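Ral guanine nucleotide dissociation stimulator-like 2 (Mus musculus, PDB 4JGW) probably acts as a guanine nucleotide exchange factor and associates with the GTP-bound forms of Rap1A and H-Ras in vitro, as a putative effector. Local coordinates at residues F201-A215 and Y439-L451. Residues are numbered along the deposited sequence; the frame is centred on the assembly and turned at random.
Sequences FLADHLAEQLTLLDA and YDLRPNSDIQQWL
Gln209 reaches from helix 203-215 into the loop that leads to helix 445-451, and its amide is the polar centre of the contact. Its OE1 accepts two hydrogen bonds, from Asn444 N at 2.6 Å and from Gln448 NE2 at 3.2 Å, the latter nearly straight at 171°. Asn444 N stands well above the carbonyl plane and Gln448 NE2 is tilted off its other face, while Gln209 NE2 makes a weak bond to Arg442 O; both ends of this buried group are thus engaged, which should fix its rotation. A bend at chi2 (46°) turns the amide toward the loop, and Gln209 CG packs on Ile447 CG2. Asn444 is the N-cap of helix 445-451, its OD1 accepting from Ile447 N at 3.0 Å.

Ile447 marks the tightly packed part. Its CG2 branch meets Gln209 and Leu206, CD1 ends on His205 CB, and CG1 lies over one face of the Phe201 ring, 3.8 Å from the centroid in a CH-pi contact. The same ring brings CE1 to 3.9 Å from Trp450 CG. Trp450 NE1 bonds to Asp194 O.

The loop side is looser, since Arg442 and Pro443 are exposed. Leu212 forks over the backbone, CD1 3.7 Å from Leu441 CB and CD2 3.9 Å from Pro443 CB, whereas Arg442 directs its side chain away from helix 203-215. Further along, Thr211 CG2 sits over a face of the Tyr439 ring, because its methyl is anti to the backbone N and OG1 is turned to Ala207 O; Tyr439 OH bonds to Leu304 O.

With axes crossing at -69° and 10.2 Å apart, the N-capped helix 445-451 lies across helix 203-215, closing two distant parts of the sequence together within the mainly helical CDC25-homology (Ras-GEF) domain.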
loop_
_atom_site.group_PDB
_atom_site.type_symbol
_atom_site.label_atom_id
_atom_site.label_comp_id
_atom_site.label_asym_id
_atom_site.label_seq_id
_atom_site.Cartn_x
_atom_site.Cartn_y
_atom_site.Cartn_z
ATOM N N PHE A 201 -25.580 -17.598 6.902
ATOM C CA PHE A 201 -24.702 -17.057 7.940
ATOM C C PHE A 201 -25.177 -15.687 8.408
ATOM O O PHE A 201 -25.862 -14.979 7.676
ATOM C CB PHE A 201 -23.262 -16.959 7.434
ATOM C CG PHE A 201 -22.739 -18.230 6.822
ATOM C CD1 PHE A 201 -22.607 -18.344 5.441
ATOM C CD2 PHE A 201 -22.377 -19.309 7.623
ATOM C CE1 PHE A 201 -22.123 -19.513 4.865
ATOM C CE2 PHE A 201 -21.889 -20.484 7.061
ATOM C CZ PHE A 201 -21.763 -20.589 5.678
ATOM N N LEU A 202 -24.812 -15.320 9.633
ATOM C CA LEU A 202 -25.124 -13.995 10.158
ATOM C C LEU A 202 -24.243 -12.937 9.493
ATOM O O LEU A 202 -23.075 -13.194 9.192
ATOM C CB LEU A 202 -24.978 -13.969 11.685
ATOM C CG LEU A 202 -26.079 -14.679 12.488
ATOM C CD1 LEU A 202 -25.603 -15.031 13.891
ATOM C CD2 LEU A 202 -27.359 -13.847 12.548
ATOM N N ALA A 203 -24.816 -11.757 9.260
ATOM C CA ALA A 203 -24.162 -10.702 8.479
ATOM C C ALA A 203 -22.886 -10.170 9.124
ATOM O O ALA A 203 -21.895 -9.935 8.433
ATOM C CB ALA A 203 -25.130 -9.568 8.203
ATOM N N ASP A 204 -22.919 -9.980 10.441
ATOM C CA ASP A 204 -21.740 -9.537 11.185
ATOM C C ASP A 204 -20.610 -10.564 11.115
ATOM O O ASP A 204 -19.441 -10.194 11.012
ATOM C CB ASP A 204 -22.091 -9.187 12.640
ATOM C CG ASP A 204 -22.822 -10.310 13.362
ATOM O OD1 ASP A 204 -23.812 -10.842 12.810
ATOM O OD2 ASP A 204 -22.413 -10.648 14.495
ATOM N N HIS A 205 -20.967 -11.849 11.141
ATOM C CA HIS A 205 -19.984 -12.927 11.013
ATOM C C HIS A 205 -19.342 -12.944 9.628
ATOM O O HIS A 205 -18.134 -13.151 9.500
ATOM C CB HIS A 205 -20.613 -14.294 11.309
ATOM C CG HIS A 205 -20.983 -14.500 12.745
ATOM N ND1 HIS A 205 -21.933 -15.417 13.141
ATOM C CD2 HIS A 205 -20.536 -13.909 13.879
ATOM C CE1 HIS A 205 -22.054 -15.385 14.456
ATOM N NE2 HIS A 205 -21.218 -14.477 14.928
ATOM N N LEU A 206 -20.160 -12.729 8.600
ATOM C CA LEU A 206 -19.677 -12.652 7.225
ATOM C C LEU A 206 -18.692 -11.497 7.066
ATOM O O LEU A 206 -17.614 -11.675 6.504
ATOM C CB LEU A 206 -20.846 -12.511 6.245
ATOM C CG LEU A 206 -21.749 -13.737 6.070
ATOM C CD1 LEU A 206 -23.157 -13.331 5.643
ATOM C CD2 LEU A 206 -21.147 -14.744 5.093
ATOM N N ALA A 207 -19.062 -10.330 7.586
ATOM C CA ALA A 207 -18.200 -9.149 7.564
ATOM C C ALA A 207 -16.869 -9.410 8.271
ATOM O O ALA A 207 -15.804 -9.123 7.717
ATOM C CB ALA A 207 -18.910 -7.960 8.186
ATOM N N GLU A 208 -16.942 -9.972 9.479
ATOM C CA GLU A 208 -15.753 -10.347 10.253
ATOM C C GLU A 208 -14.830 -11.276 9.473
ATOM O O GLU A 208 -13.604 -11.160 9.544
ATOM C CB GLU A 208 -16.156 -11.016 11.570
ATOM C CG GLU A 208 -16.667 -10.053 12.629
ATOM C CD GLU A 208 -17.375 -10.750 13.784
ATOM O OE1 GLU A 208 -17.329 -11.998 13.877
ATOM O OE2 GLU A 208 -17.984 -10.041 14.609
ATOM N N GLN A 209 -15.435 -12.191 8.724
ATOM C CA GLN A 209 -14.702 -13.191 7.966
ATOM C C GLN A 209 -14.102 -12.603 6.690
ATOM O O GLN A 209 -12.988 -12.959 6.302
ATOM C CB GLN A 209 -15.627 -14.368 7.652
ATOM C CG GLN A 209 -15.040 -15.743 7.946
ATOM C CD GLN A 209 -14.344 -15.853 9.301
ATOM O OE1 GLN A 209 -13.331 -16.529 9.413
ATOM N NE2 GLN A 209 -14.885 -15.198 10.325
ATOM N N LEU A 210 -14.842 -11.703 6.047
ATOM C CA LEU A 210 -14.322 -10.960 4.901
ATOM C C LEU A 210 -13.162 -10.059 5.329
ATOM O O LEU A 210 -12.175 -9.927 4.609
ATOM C CB LEU A 210 -15.427 -10.129 4.232
ATOM C CG LEU A 210 -16.548 -10.842 3.465
ATOM C CD1 LEU A 210 -17.538 -9.826 2.927
ATOM C CD2 LEU A 210 -16.007 -11.702 2.327
ATOM N N THR A 211 -13.288 -9.462 6.514
ATOM C CA THR A 211 -12.264 -8.577 7.066
ATOM C C THR A 211 -10.979 -9.328 7.435
ATOM O O THR A 211 -9.881 -8.813 7.224
ATOM C CB THR A 211 -12.799 -7.771 8.271
ATOM O OG1 THR A 211 -14.028 -7.135 7.904
ATOM C CG2 THR A 211 -11.804 -6.702 8.699
ATOM N N LEU A 212 -11.123 -10.544 7.962
ATOM C CA LEU A 212 -9.971 -11.395 8.271
ATOM C C LEU A 212 -9.115 -11.655 7.031
ATOM O O LEU A 212 -7.889 -11.569 7.090
ATOM C CB LEU A 212 -10.424 -12.722 8.888
ATOM C CG LEU A 212 -9.358 -13.612 9.537
ATOM C CD1 LEU A 212 -8.922 -13.061 10.893
ATOM C CD2 LEU A 212 -9.875 -15.031 9.686
ATOM N N LEU A 213 -9.770 -11.968 5.915
ATOM C CA LEU A 213 -9.078 -12.207 4.651
ATOM C C LEU A 213 -8.470 -10.920 4.087
ATOM O O LEU A 213 -7.323 -10.922 3.632
ATOM C CB LEU A 213 -10.020 -12.851 3.627
ATOM C CG LEU A 213 -10.530 -14.274 3.895
ATOM C CD1 LEU A 213 -11.762 -14.562 3.052
ATOM C CD2 LEU A 213 -9.451 -15.325 3.647
ATOM N N ASP A 214 -9.239 -9.832 4.127
ATOM C CA ASP A 214 -8.778 -8.525 3.656
ATOM C C ASP A 214 -7.614 -7.983 4.485
ATOM O O ASP A 214 -6.663 -7.424 3.929
ATOM C CB ASP A 214 -9.922 -7.505 3.659
ATOM C CG ASP A 214 -10.967 -7.784 2.596
ATOM O OD1 ASP A 214 -10.624 -8.332 1.524
ATOM O OD2 ASP A 214 -12.144 -7.446 2.836
ATOM N N ALA A 215 -7.698 -8.153 5.806
ATOM C CA ALA A 215 -6.690 -7.631 6.732
ATOM C C ALA A 215 -5.317 -8.259 6.524
ATOM O O ALA A 215 -4.320 -7.541 6.426
ATOM C CB ALA A 215 -7.140 -7.797 8.186
ATOM N N TYR A 439 -6.911 -5.499 14.855
ATOM C CA TYR A 439 -7.990 -6.488 14.719
ATOM C C TYR A 439 -7.750 -7.726 15.579
ATOM O O TYR A 439 -6.614 -8.192 15.718
ATOM C CB TYR A 439 -8.164 -6.936 13.263
ATOM C CG TYR A 439 -8.960 -6.002 12.374
ATOM C CD1 TYR A 439 -8.417 -5.523 11.185
ATOM C CD2 TYR A 439 -10.260 -5.613 12.709
ATOM C CE1 TYR A 439 -9.136 -4.677 10.354
ATOM C CE2 TYR A 439 -10.991 -4.759 11.881
ATOM C CZ TYR A 439 -10.418 -4.294 10.705
ATOM O OH TYR A 439 -11.118 -3.454 9.871
ATOM N N ASP A 440 -8.834 -8.250 16.147
ATOM C CA ASP A 440 -8.804 -9.500 16.899
ATOM C C ASP A 440 -9.973 -10.374 16.442
ATOM O O ASP A 440 -11.036 -10.396 17.068
ATOM C CB ASP A 440 -8.870 -9.225 18.408
ATOM C CG ASP A 440 -8.566 -10.462 19.248
ATOM O OD1 ASP A 440 -8.966 -10.481 20.431
ATOM O OD2 ASP A 440 -7.929 -11.409 18.734
ATOM N N LEU A 441 -9.764 -11.081 15.335
ATOM C CA LEU A 441 -10.828 -11.847 14.689
ATOM C C LEU A 441 -10.473 -13.323 14.564
ATOM O O LEU A 441 -9.314 -13.674 14.331
ATOM C CB LEU A 441 -11.152 -11.260 13.309
ATOM C CG LEU A 441 -11.548 -9.780 13.214
ATOM C CD1 LEU A 441 -11.462 -9.287 11.773
ATOM C CD2 LEU A 441 -12.937 -9.527 13.794
ATOM N N ARG A 442 -11.484 -14.175 14.710
ATOM C CA ARG A 442 -11.302 -15.625 14.713
ATOM C C ARG A 442 -11.797 -16.250 13.406
ATOM O O ARG A 442 -12.888 -15.919 12.937
ATOM C CB ARG A 442 -12.043 -16.254 15.900
ATOM C CG ARG A 442 -11.897 -15.497 17.220
ATOM C CD ARG A 442 -12.901 -15.987 18.256
ATOM N NE ARG A 442 -13.151 -14.985 19.294
ATOM C CZ ARG A 442 -13.955 -15.161 20.341
ATOM N NH1 ARG A 442 -14.600 -16.311 20.515
ATOM N NH2 ARG A 442 -14.112 -14.181 21.223
ATOM N N PRO A 443 -10.996 -17.158 12.817
ATOM C CA PRO A 443 -11.399 -17.859 11.595
ATOM C C PRO A 443 -12.584 -18.807 11.799
ATOM O O PRO A 443 -12.492 -19.770 12.565
ATOM C CB PRO A 443 -10.136 -18.635 11.196
ATOM C CG PRO A 443 -9.334 -18.741 12.438
ATOM C CD PRO A 443 -9.620 -17.499 13.219
ATOM N N ASN A 444 -13.688 -18.504 11.122
ATOM C CA ASN A 444 -14.870 -19.359 11.084
ATOM C C ASN A 444 -14.719 -20.349 9.935
ATOM O O ASN A 444 -14.859 -19.975 8.769
ATOM C CB ASN A 444 -16.130 -18.499 10.907
ATOM C CG ASN A 444 -17.416 -19.316 10.880
ATOM O OD1 ASN A 444 -17.555 -20.271 10.114
ATOM N ND2 ASN A 444 -18.377 -18.914 11.702
ATOM N N SER A 445 -14.437 -21.607 10.272
ATOM C CA SER A 445 -14.130 -22.643 9.276
ATOM C C SER A 445 -15.191 -22.808 8.183
ATOM O O SER A 445 -14.855 -23.016 7.016
ATOM C CB SER A 445 -13.850 -23.990 9.956
ATOM O OG SER A 445 -15.015 -24.512 10.571
ATOM N N ASP A 446 -16.463 -22.710 8.561
ATOM C CA ASP A 446 -17.559 -22.956 7.619
ATOM C C ASP A 446 -17.879 -21.787 6.680
ATOM O O ASP A 446 -18.247 -22.011 5.528
ATOM C CB ASP A 446 -18.813 -23.453 8.345
ATOM C CG ASP A 446 -18.682 -24.900 8.798
ATOM O OD1 ASP A 446 -18.056 -25.144 9.852
ATOM O OD2 ASP A 446 -19.207 -25.793 8.098
ATOM N N ILE A 447 -17.738 -20.553 7.163
ATOM C CA ILE A 447 -17.866 -19.381 6.289
ATOM C C ILE A 447 -16.700 -19.347 5.299
ATOM O O ILE A 447 -16.892 -19.068 4.112
ATOM C CB ILE A 447 -17.951 -18.042 7.073
ATOM C CG1 ILE A 447 -19.164 -18.041 8.006
ATOM C CG2 ILE A 447 -18.028 -16.850 6.108
ATOM C CD1 ILE A 447 -19.229 -16.861 8.956
ATOM N N GLN A 448 -15.501 -19.655 5.795
ATOM C CA GLN A 448 -14.302 -19.720 4.958
ATOM C C GLN A 448 -14.428 -20.777 3.860
ATOM O O GLN A 448 -14.066 -20.521 2.710
ATOM C CB GLN A 448 -13.047 -19.968 5.806
ATOM C CG GLN A 448 -12.609 -18.781 6.669
ATOM C CD GLN A 448 -12.124 -17.580 5.861
ATOM O OE1 GLN A 448 -11.666 -17.713 4.724
ATOM N NE2 GLN A 448 -12.216 -16.400 6.458
ATOM N N GLN A 449 -14.951 -21.951 4.219
ATOM C CA GLN A 449 -15.168 -23.037 3.260
ATOM C C GLN A 449 -16.176 -22.644 2.174
ATOM O O GLN A 449 -15.998 -22.990 1.004
ATOM C CB GLN A 449 -15.611 -24.322 3.973
ATOM C CG GLN A 449 -15.618 -25.565 3.080
ATOM C CD GLN A 449 -15.828 -26.861 3.849
ATOM O OE1 GLN A 449 -16.647 -26.931 4.769
ATOM N NE2 GLN A 449 -15.091 -27.899 3.466
ATOM N N TRP A 450 -17.224 -21.920 2.569
ATOM C CA TRP A 450 -18.215 -21.404 1.624
ATOM C C TRP A 450 -17.600 -20.386 0.659
ATOM O O TRP A 450 -17.848 -20.443 -0.549
ATOM C CB TRP A 450 -19.412 -20.797 2.366
ATOM C CG TRP A 450 -20.361 -20.047 1.469
ATOM C CD1 TRP A 450 -21.271 -20.583 0.605
ATOM C CD2 TRP A 450 -20.487 -18.622 1.351
ATOM N NE1 TRP A 450 -21.956 -19.584 -0.046
ATOM C CE2 TRP A 450 -21.493 -18.371 0.391
ATOM C CE3 TRP A 450 -19.843 -17.535 1.960
ATOM C CZ2 TRP A 450 -21.877 -17.075 0.028
ATOM C CZ3 TRP A 450 -20.225 -16.245 1.598
ATOM C CH2 TRP A 450 -21.233 -16.029 0.640
ATOM N N LEU A 451 -16.798 -19.467 1.197
ATOM C CA LEU A 451 -16.101 -18.458 0.396
ATOM C C LEU A 451 -15.139 -19.073 -0.622
ATOM O O LEU A 451 -14.995 -18.561 -1.732
ATOM C CB LEU A 451 -15.352 -17.473 1.300
ATOM C CG LEU A 451 -16.181 -16.426 2.048
ATOM C CD1 LEU A 451 -15.404 -15.877 3.234
ATOM C CD2 LEU A 451 -16.621 -15.298 1.119
#